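Long-range contacts in beta-Lactamase/D-Alanine Carboxypeptidase (Pseudomonas syringae pv. tomato, PDB 5EVI), which probably hydrolyses the amide bond of beta-lactam antibiotics to give substituted beta-amino acids, as a class C beta-lactamase involved in antibiotic resistance: residues 182-186 against 248-252; 239-243 against 329-333; 257-263 against 307-311. All blocks are in the same frame, centred on the assembly; numbering follows the deposited sequence. Where two conformers were deposited one is given.

Contact 1. Residues 182-186 against 248-252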
loop_
_atom_site.group_PDB
_atom_site.type_symbol
_atom_site.label_atom_id
_atom_site.label_comp_id
_atom_site.label_asym_id
_atom_site.label_seq_id
_atom_site.Cartn_x
_atom_site.Cartn_y
_atom_site.Cartn_z
ATOM N N LEU D 182 12.714 0.963 9.399
ATOM C CA LEU D 182 12.367 0.338 8.104
ATOM C C LEU D 182 12.786 1.170 6.891
ATOM O O LEU D 182 13.393 0.626 5.954
ATOM C CB LEU D 182 10.871 0.008 8.006
ATOM C CG LEU D 182 10.415 -0.652 6.682
ATOM C CD1 LEU D 182 10.881 -2.097 6.567
ATOM C CD2 LEU D 182 8.912 -0.536 6.507
ATOM N N PHE D 183 12.439 2.462 6.899
ATOM C CA PHE D 183 12.744 3.361 5.772
ATOM C C PHE D 183 14.269 3.513 5.553
ATOM O O PHE D 183 14.731 3.367 4.413
ATOM C CB PHE D 183 12.061 4.748 5.898
ATOM C CG PHE D 183 10.539 4.732 5.967
ATOM C CD1 PHE D 183 9.765 3.668 5.484
ATOM C CD2 PHE D 183 9.873 5.852 6.477
ATOM C CE1 PHE D 183 8.368 3.707 5.554
ATOM C CE2 PHE D 183 8.477 5.909 6.530
ATOM C CZ PHE D 183 7.724 4.828 6.080
ATOM N N PRO D 184 15.056 3.770 6.628
ATOM C CA PRO D 184 16.519 3.693 6.472
ATOM C C PRO D 184 17.046 2.330 6.007
ATOM O O PRO D 184 17.895 2.283 5.108
ATOM C CB PRO D 184 17.037 4.028 7.875
ATOM C CG PRO D 184 16.010 4.947 8.423
ATOM C CD PRO D 184 14.702 4.384 7.924
ATOM N N ALA D 185 16.557 1.248 6.601
ATOM C CA ALA D 185 16.987 -0.115 6.225
ATOM C C ALA D 185 16.724 -0.453 4.752
ATOM O O ALA D 185 17.477 -1.220 4.153
ATOM C CB ALA D 185 16.327 -1.159 7.122
ATOM N N LEU D 186 15.657 0.118 4.187
ATOM C CA LEU D 186 15.314 -0.050 2.763
ATOM C C LEU D 186 15.989 0.948 1.816
ATOM O O LEU D 186 15.854 0.815 0.601
ATOM C CB LEU D 186 13.795 0.020 2.570
ATOM C CG LEU D 186 13.017 -1.158 3.157
ATOM C CD1 LEU D 186 11.526 -0.863 3.171
ATOM C CD2 LEU D 186 13.294 -2.447 2.391
ATOM N N TYR D 248 19.587 -6.813 0.080
ATOM C CA TYR D 248 19.488 -6.577 1.525
ATOM C C TYR D 248 19.950 -7.841 2.244
ATOM O O TYR D 248 20.125 -8.886 1.610
ATOM C CB TYR D 248 18.053 -6.223 1.949
ATOM C CG TYR D 248 17.474 -5.025 1.231
ATOM C CD1 TYR D 248 17.785 -3.730 1.635
ATOM C CD2 TYR D 248 16.615 -5.186 0.144
ATOM C CE1 TYR D 248 17.266 -2.627 0.976
ATOM C CE2 TYR D 248 16.087 -4.090 -0.517
ATOM C CZ TYR D 248 16.417 -2.813 -0.101
ATOM O OH TYR D 248 15.892 -1.720 -0.751
ATOM N N ASP D 249 20.139 -7.756 3.557
ATOM C CA ASP D 249 20.447 -8.959 4.338
ATOM C C ASP D 249 19.234 -9.912 4.317
ATOM O O ASP D 249 18.165 -9.545 3.838
ATOM C CB ASP D 249 20.960 -8.632 5.757
ATOM C CG ASP D 249 19.934 -7.925 6.641
ATOM O OD1 ASP D 249 18.806 -7.622 6.201
ATOM O OD2 ASP D 249 20.277 -7.686 7.813
ATOM N N ALA D 250 19.417 -11.138 4.794
ATOM C CA ALA D 250 18.394 -12.167 4.641
ATOM C C ALA D 250 17.086 -11.859 5.396
ATOM O O ALA D 250 16.007 -12.110 4.854
ATOM C CB ALA D 250 18.942 -13.545 5.022
ATOM N N PRO D 251 17.168 -11.300 6.632
ATOM C CA PRO D 251 15.896 -10.938 7.282
ATOM C C PRO D 251 15.059 -9.916 6.510
ATOM O O PRO D 251 13.847 -10.087 6.403
ATOM C CB PRO D 251 16.331 -10.374 8.638
ATOM C CG PRO D 251 17.631 -11.053 8.922
ATOM C CD PRO D 251 18.298 -11.217 7.579
ATOM N N LEU D 252 15.684 -8.866 5.982
ATOM C CA LEU D 252 14.920 -7.833 5.255
ATOM C C LEU D 252 14.497 -8.303 3.870
ATOM O O LEU D 252 13.402 -7.967 3.416
ATOM C CB LEU D 252 15.707 -6.514 5.151
ATOM C CG LEU D 252 14.928 -5.309 4.610
ATOM C CD1 LEU D 252 13.530 -5.170 5.198
ATOM C CD2 LEU D 252 15.726 -4.039 4.862
#
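Y248 holds CG anti to its own carbonyl carbon (chi1 -57°), which carries the ring across to L186, while L252 takes the other course, CG anti to the backbone N (chi1 -171°), and pushes both methyls toward L182, A185 and L186. This is a helix-to-helix contact in the helical layer packed against the sheet of the class C beta-lactamase fold: residues 182-186 of helix 174-186 meet the loop and first turn of helix 250-258. At the polar end the phenol donates to the backbone, Y248 OH lying 2.9 Å from L186 O. The hydroxyl comes in bent from the C=O direction and is tilted 32° from the carbonyl plane. One face of the same ring is covered by L186 CD2, which sits 4.0 Å above the plane and offset toward the rim. Next to the phenol, both methyls of L252 meet L186 CD2, CD2 at 3.8 Å and CD1 at 3.9 Å. L252 CD2 also packs against A185 CB at 3.7 Å, and L252 CD1 also reaches L182 CD1 at 4.3 Å. W80 of helix 70-83 touches L182, A185 and L252, adding a third helix to the apolar cluster. D249 stands at the N-cap of helix 250-258, where its carboxylate receives a weak, long bond: L252 N to D249 OD1 is 3.4 Å.

Contact 2. Residues 239-243 against 329-333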
loop_
_atom_site.group_PDB
_atom_site.type_symbol
_atom_site.label_atom_id
_atom_site.label_comp_id
_atom_site.label_asym_id
_atom_site.label_seq_id
_atom_site.Cartn_x
_atom_site.Cartn_y
_atom_site.Cartn_z
ATOM N N VAL D 239 9.501 -0.595 -4.887
ATOM C CA VAL D 239 9.048 -1.545 -5.920
ATOM C C VAL D 239 10.213 -2.444 -6.375
ATOM O O VAL D 239 10.047 -3.657 -6.538
ATOM C CB VAL D 239 8.402 -0.817 -7.128
ATOM C CG1 VAL D 239 8.142 -1.775 -8.291
ATOM C CG2 VAL D 239 7.104 -0.148 -6.709
ATOM N N GLU D 240 11.386 -1.847 -6.575
ATOM C CA GLU D 240 12.592 -2.613 -6.900
ATOM C C GLU D 240 13.040 -3.554 -5.767
ATOM O O GLU D 240 13.548 -4.646 -6.039
ATOM C CB GLU D 240 13.727 -1.689 -7.336
ATOM C CG GLU D 240 13.517 -1.167 -8.746
ATOM C CD GLU D 240 14.545 -0.138 -9.166
ATOM O OE1 GLU D 240 15.699 -0.182 -8.681
ATOM O OE2 GLU D 240 14.193 0.719 -9.999
ATOM N N ALA D 241 12.834 -3.140 -4.516
ATOM C CA ALA D 241 13.033 -4.026 -3.360
ATOM C C ALA D 241 12.130 -5.262 -3.439
ATOM O O ALA D 241 12.583 -6.375 -3.177
ATOM C CB ALA D 241 12.799 -3.279 -2.048
ATOM N N ASN D 242 10.868 -5.055 -3.818
ATOM C CA ASN D 242 9.917 -6.165 -4.020
ATOM C C ASN D 242 10.179 -7.018 -5.269
ATOM O O ASN D 242 9.888 -8.216 -5.271
ATOM C CB ASN D 242 8.478 -5.644 -4.025
ATOM C CG ASN D 242 7.975 -5.356 -2.630
ATOM O OD1 ASN D 242 7.647 -6.282 -1.891
ATOM N ND2 ASN D 242 7.935 -4.081 -2.250
ATOM N N ILE D 243 10.707 -6.402 -6.325
ATOM C CA ILE D 243 11.161 -7.141 -7.507
ATOM C C ILE D 243 12.309 -8.088 -7.130
ATOM O O ILE D 243 12.347 -9.223 -7.602
ATOM C CB ILE D 243 11.582 -6.178 -8.647
ATOM C CG1 ILE D 243 10.347 -5.480 -9.228
ATOM C CG2 ILE D 243 12.312 -6.914 -9.767
ATOM C CD1 ILE D 243 10.635 -4.137 -9.862
ATOM N N VAL D 329 0.547 1.497 -7.501
ATOM C CA VAL D 329 1.796 0.728 -7.651
ATOM C C VAL D 329 1.463 -0.574 -8.378
ATOM O O VAL D 329 0.414 -1.166 -8.132
ATOM C CB VAL D 329 2.429 0.372 -6.281
ATOM C CG1 VAL D 329 3.677 -0.491 -6.460
ATOM C CG2 VAL D 329 2.760 1.632 -5.503
ATOM N N ALA D 330 2.338 -1.018 -9.275
ATOM C CA ALA D 330 2.174 -2.342 -9.905
ATOM C C ALA D 330 3.532 -2.887 -10.347
ATOM O O ALA D 330 4.400 -2.106 -10.738
ATOM C CB ALA D 330 1.221 -2.234 -11.083
ATOM N N PHE D 331 3.722 -4.200 -10.258
ATOM C CA PHE D 331 4.972 -4.847 -10.705
ATOM C C PHE D 331 4.800 -6.347 -11.022
ATOM O O PHE D 331 3.810 -6.961 -10.629
ATOM C CB PHE D 331 6.123 -4.594 -9.701
ATOM C CG PHE D 331 5.838 -5.039 -8.291
ATOM C CD1 PHE D 331 6.341 -6.253 -7.808
ATOM C CD2 PHE D 331 5.082 -4.238 -7.426
ATOM C CE1 PHE D 331 6.084 -6.671 -6.503
ATOM C CE2 PHE D 331 4.807 -4.665 -6.129
ATOM C CZ PHE D 331 5.307 -5.878 -5.660
ATOM N N ILE D 332 5.723 -6.884 -11.819
ATOM C CA ILE D 332 5.811 -8.324 -12.092
ATOM C C ILE D 332 7.289 -8.697 -11.910
ATOM O O ILE D 332 8.136 -8.238 -12.688
ATOM C CB ILE D 332 5.352 -8.707 -13.508
ATOM C CG1 ILE D 332 3.896 -8.310 -13.748
ATOM C CG2 ILE D 332 5.546 -10.210 -13.746
ATOM C CD1 ILE D 332 3.457 -8.476 -15.193
ATOM N N ALA D 333 7.579 -9.523 -10.905
ATOM C CA ALA D 333 8.966 -9.767 -10.465
ATOM C C ALA D 333 9.829 -10.461 -11.525
ATOM O O ALA D 333 11.002 -10.118 -11.690
ATOM C CB ALA D 333 8.999 -10.555 -9.158
HETATM O O HOH W 1 13.570 -10.646 -10.218
#
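The ring of F331 fills the hollow between V239, N242 and I243, one turn of helix 232-243 laid over strand 326-332. This is helix-on-sheet packing in the alpha/beta part of the serine beta-lactamase fold, with the short helix and strand axes 9.0 Å apart and crossing at -26°, close to parallel. F331 has CG between its backbone N and carbonyl carbon (chi1 57°), and from there the ring reaches toward the helix. Its far end meets N242, whose CB lies 3.6 Å from F331 CZ. The amide and ring planes are 31° apart, and the polar end of N242 turns to other partners, ND2 to F238 O and OD1 to R260 NH1. At the root of the ring V239 CG1 stands 3.7 Å from F331 CB, and I243 CG1 comes up to F331 CD1 at a looser 4.3 Å. W275 meets the F331 ring edge-to-face.

V239 works in two directions. While CG1 serves the phenylalanine, CG2 lies 3.5 Å from V329 CG1 in the conformer described, and the two valine side chains pass alongside each other, pointing opposite ways. V340 of strand 337-343 also touches V239, so the bump of this valine spans neighbouring strands. Helix and chain draw closest at their C-terminal ends, where A333 CB faces the carbonyl of I243. There one water donates to both backbones, standing 3.2 Å from I243 O and 3.0 Å from A333 O.

Contact 3. Residues 257-263 against 307-311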
loop_
_atom_site.group_PDB
_atom_site.type_symbol
_atom_site.label_atom_id
_atom_site.label_comp_id
_atom_site.label_asym_id
_atom_site.label_seq_id
_atom_site.Cartn_x
_atom_site.Cartn_y
_atom_site.Cartn_z
ATOM N N SER D 257 9.734 -10.395 0.672
ATOM C CA SER D 257 9.162 -11.541 -0.042
ATOM C C SER D 257 7.896 -12.072 0.648
ATOM O O SER D 257 6.886 -12.387 -0.016
ATOM C CB SER D 257 10.212 -12.649 -0.145
ATOM O OG SER D 257 9.717 -13.743 -0.879
ATOM N N ASP D 258 7.934 -12.147 1.983
ATOM C CA ASP D 258 6.798 -12.722 2.748
ATOM C C ASP D 258 5.496 -11.898 2.677
ATOM O O ASP D 258 4.395 -12.463 2.808
ATOM C CB ASP D 258 7.178 -13.014 4.216
ATOM C CG ASP D 258 8.257 -14.115 4.354
ATOM O OD1 ASP D 258 8.576 -14.764 3.325
ATOM O OD2 ASP D 258 8.793 -14.324 5.484
ATOM N N THR D 259 5.595 -10.587 2.448
ATOM C CA THR D 259 4.392 -9.778 2.210
ATOM C C THR D 259 3.653 -10.177 0.920
ATOM O O THR D 259 2.466 -9.976 0.857
ATOM C CB THR D 259 4.642 -8.250 2.194
ATOM O OG1 THR D 259 5.500 -7.900 1.093
ATOM C CG2 THR D 259 5.252 -7.763 3.529
ATOM N N ARG D 260 4.347 -10.737 -0.079
ATOM C CA ARG D 260 3.712 -11.199 -1.358
ATOM C C ARG D 260 3.328 -12.683 -1.366
ATOM O O ARG D 260 3.112 -13.278 -2.414
ATOM C CB ARG D 260 4.573 -10.838 -2.576
ATOM C CG ARG D 260 4.960 -9.363 -2.664
ATOM C CD ARG D 260 5.894 -9.021 -3.835
ATOM N NE ARG D 260 6.916 -10.026 -4.133
ATOM C CZ ARG D 260 8.151 -10.085 -3.637
ATOM N NH1 ARG D 260 8.619 -9.176 -2.760
ATOM N NH2 ARG D 260 8.946 -11.093 -4.015
ATOM N N ILE D 261 3.292 -13.291 -0.179
ATOM C CA ILE D 261 2.622 -14.577 0.028
ATOM C C ILE D 261 1.086 -14.456 -0.116
ATOM O O ILE D 261 0.447 -13.621 0.523
ATOM C CB ILE D 261 3.030 -15.175 1.393
ATOM C CG1 ILE D 261 4.507 -15.597 1.344
ATOM C CG2 ILE D 261 2.140 -16.352 1.803
ATOM C CD1 ILE D 261 5.084 -15.936 2.713
ATOM N N GLY D 262 0.512 -15.354 -0.917
ATOM C CA GLY D 262 -0.912 -15.353 -1.209
ATOM C C GLY D 262 -1.669 -16.204 -0.216
ATOM O O GLY D 262 -1.456 -17.433 -0.137
ATOM N N TYR D 263 -2.568 -15.573 0.525
ATOM C CA TYR D 263 -3.305 -16.271 1.596
ATOM C C TYR D 263 -4.724 -16.657 1.180
ATOM O O TYR D 263 -5.215 -17.700 1.598
ATOM C CB TYR D 263 -3.356 -15.398 2.836
ATOM C CG TYR D 263 -2.066 -15.229 3.577
ATOM C CD1 TYR D 263 -1.633 -16.186 4.493
ATOM C CD2 TYR D 263 -1.292 -14.070 3.416
ATOM C CE1 TYR D 263 -0.449 -16.010 5.201
ATOM C CE2 TYR D 263 -0.116 -13.875 4.123
ATOM C CZ TYR D 263 0.308 -14.850 5.008
ATOM O OH TYR D 263 1.454 -14.682 5.720
ATOM N N PRO D 307 -0.223 -21.549 2.297
ATOM C CA PRO D 307 -0.144 -20.256 1.599
ATOM C C PRO D 307 0.783 -20.329 0.391
ATOM O O PRO D 307 1.823 -20.984 0.452
ATOM C CB PRO D 307 0.417 -19.303 2.664
ATOM C CG PRO D 307 0.064 -19.929 3.969
ATOM C CD PRO D 307 0.091 -21.411 3.734
ATOM N N LEU D 308 0.384 -19.678 -0.698
ATOM C CA LEU D 308 1.103 -19.768 -1.959
ATOM C C LEU D 308 2.337 -18.872 -1.861
ATOM O O LEU D 308 2.242 -17.719 -1.430
ATOM C CB LEU D 308 0.197 -19.351 -3.135
ATOM C CG LEU D 308 0.433 -20.024 -4.496
ATOM C CD1 LEU D 308 0.087 -21.509 -4.471
ATOM C CD2 LEU D 308 -0.380 -19.309 -5.570
ATOM N N ALA D 309 3.491 -19.420 -2.242
ATOM C CA ALA D 309 4.768 -18.690 -2.221
ATOM C C ALA D 309 4.702 -17.470 -3.142
ATOM O O ALA D 309 3.849 -17.414 -4.020
ATOM C CB ALA D 309 5.899 -19.611 -2.662
ATOM N N ALA D 310 5.590 -16.498 -2.930
ATOM C CA ALA D 310 5.690 -15.336 -3.829
ATOM C C ALA D 310 5.723 -15.838 -5.270
ATOM O O ALA D 310 6.478 -16.778 -5.590
ATOM C CB ALA D 310 6.929 -14.505 -3.524
ATOM N N GLN D 311 4.862 -15.263 -6.106
ATOM C CA GLN D 311 4.704 -15.687 -7.497
ATOM C C GLN D 311 5.397 -14.678 -8.415
ATOM O O GLN D 311 4.879 -13.571 -8.622
ATOM C CB GLN D 311 3.219 -15.814 -7.852
ATOM C CG GLN D 311 2.494 -16.959 -7.139
ATOM C CD GLN D 311 3.175 -18.305 -7.337
ATOM O OE1 GLN D 311 3.442 -19.043 -6.377
ATOM N NE2 GLN D 311 3.502 -18.610 -8.584
HETATM O O HOH W 2 5.782 -11.401 -6.429
HETATM O O HOH W 3 3.739 -12.844 -5.250
HETATM O O HOH W 4 1.564 -15.616 -3.702
#
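I261 and P307 pack obliquely across one another, the isoleucine's CG2 branch coming to 3.5 Å from P307 CB. That methyl is anti to the backbone N of I261 and is wedged between neighbours, for it also lies over one face of the Y263 ring, 4.0 Å above the plane and offset toward the rim. The Y263 ring in turn crosses P307 obliquely, and its CE1 lies 4.1 Å from P307 CG. F111 meets the tyrosine ring with the planes about 15° apart.

Beside these side chains the start of strand 262-266 pairs with the end of strand 299-308 in the large antiparallel sheet. G262 and L308 form a hydrogen-bonded antiparallel pair: G262 N to L308 O and L308 N to G262 O are each 3.0 Å. Past this pair, toward A310, the two segments stay close, but no further direct N-H to O bond joins them. The A310 methyl meets both S257 and R260, its CB lying 3.9 Å from S257 OG and 4.0 Å from R260 NH2, an oblique approach to the guanidinium. The arginine chain bends at chi3.

Water takes over where direct pairing ends. One molecule lies at the edge of the guanidinium, in its plane, accepting from R260 NE and donating to Q311 O. A second links R260 O to Q311 N, and A310 CA lies 3.6 Å from that same carbonyl oxygen in a CH···O contact. Within the two segments a single two-bond pair thus sets the register, and the strands pair again at Y263 with I304, whereas hydration continues the connection through the loop, with R260 serving it by both its carbonyl and its side chain.

How the contacts relate
Contacts 1 and 2 are buried, whereas contact 3 lies at the surface and is the wettest of the three. Contact 1 joins helix to helix, contact 2 helix to sheet and contact 3 strand to strand; contacts 2 and 3 reach the same sheet, and contacts 1 and 3 share helix 250-258. Apolar side chains dominate the first two, with one phenol bond in contact 1 and one bridging water in contact 2, while contact 3 relies on backbone pairing. Y248 OH packs on A241 CB, joining contacts 1 and 2. R260 connects contacts 2 and 3: its CD packs on F331 CE1 at 3.6 Å.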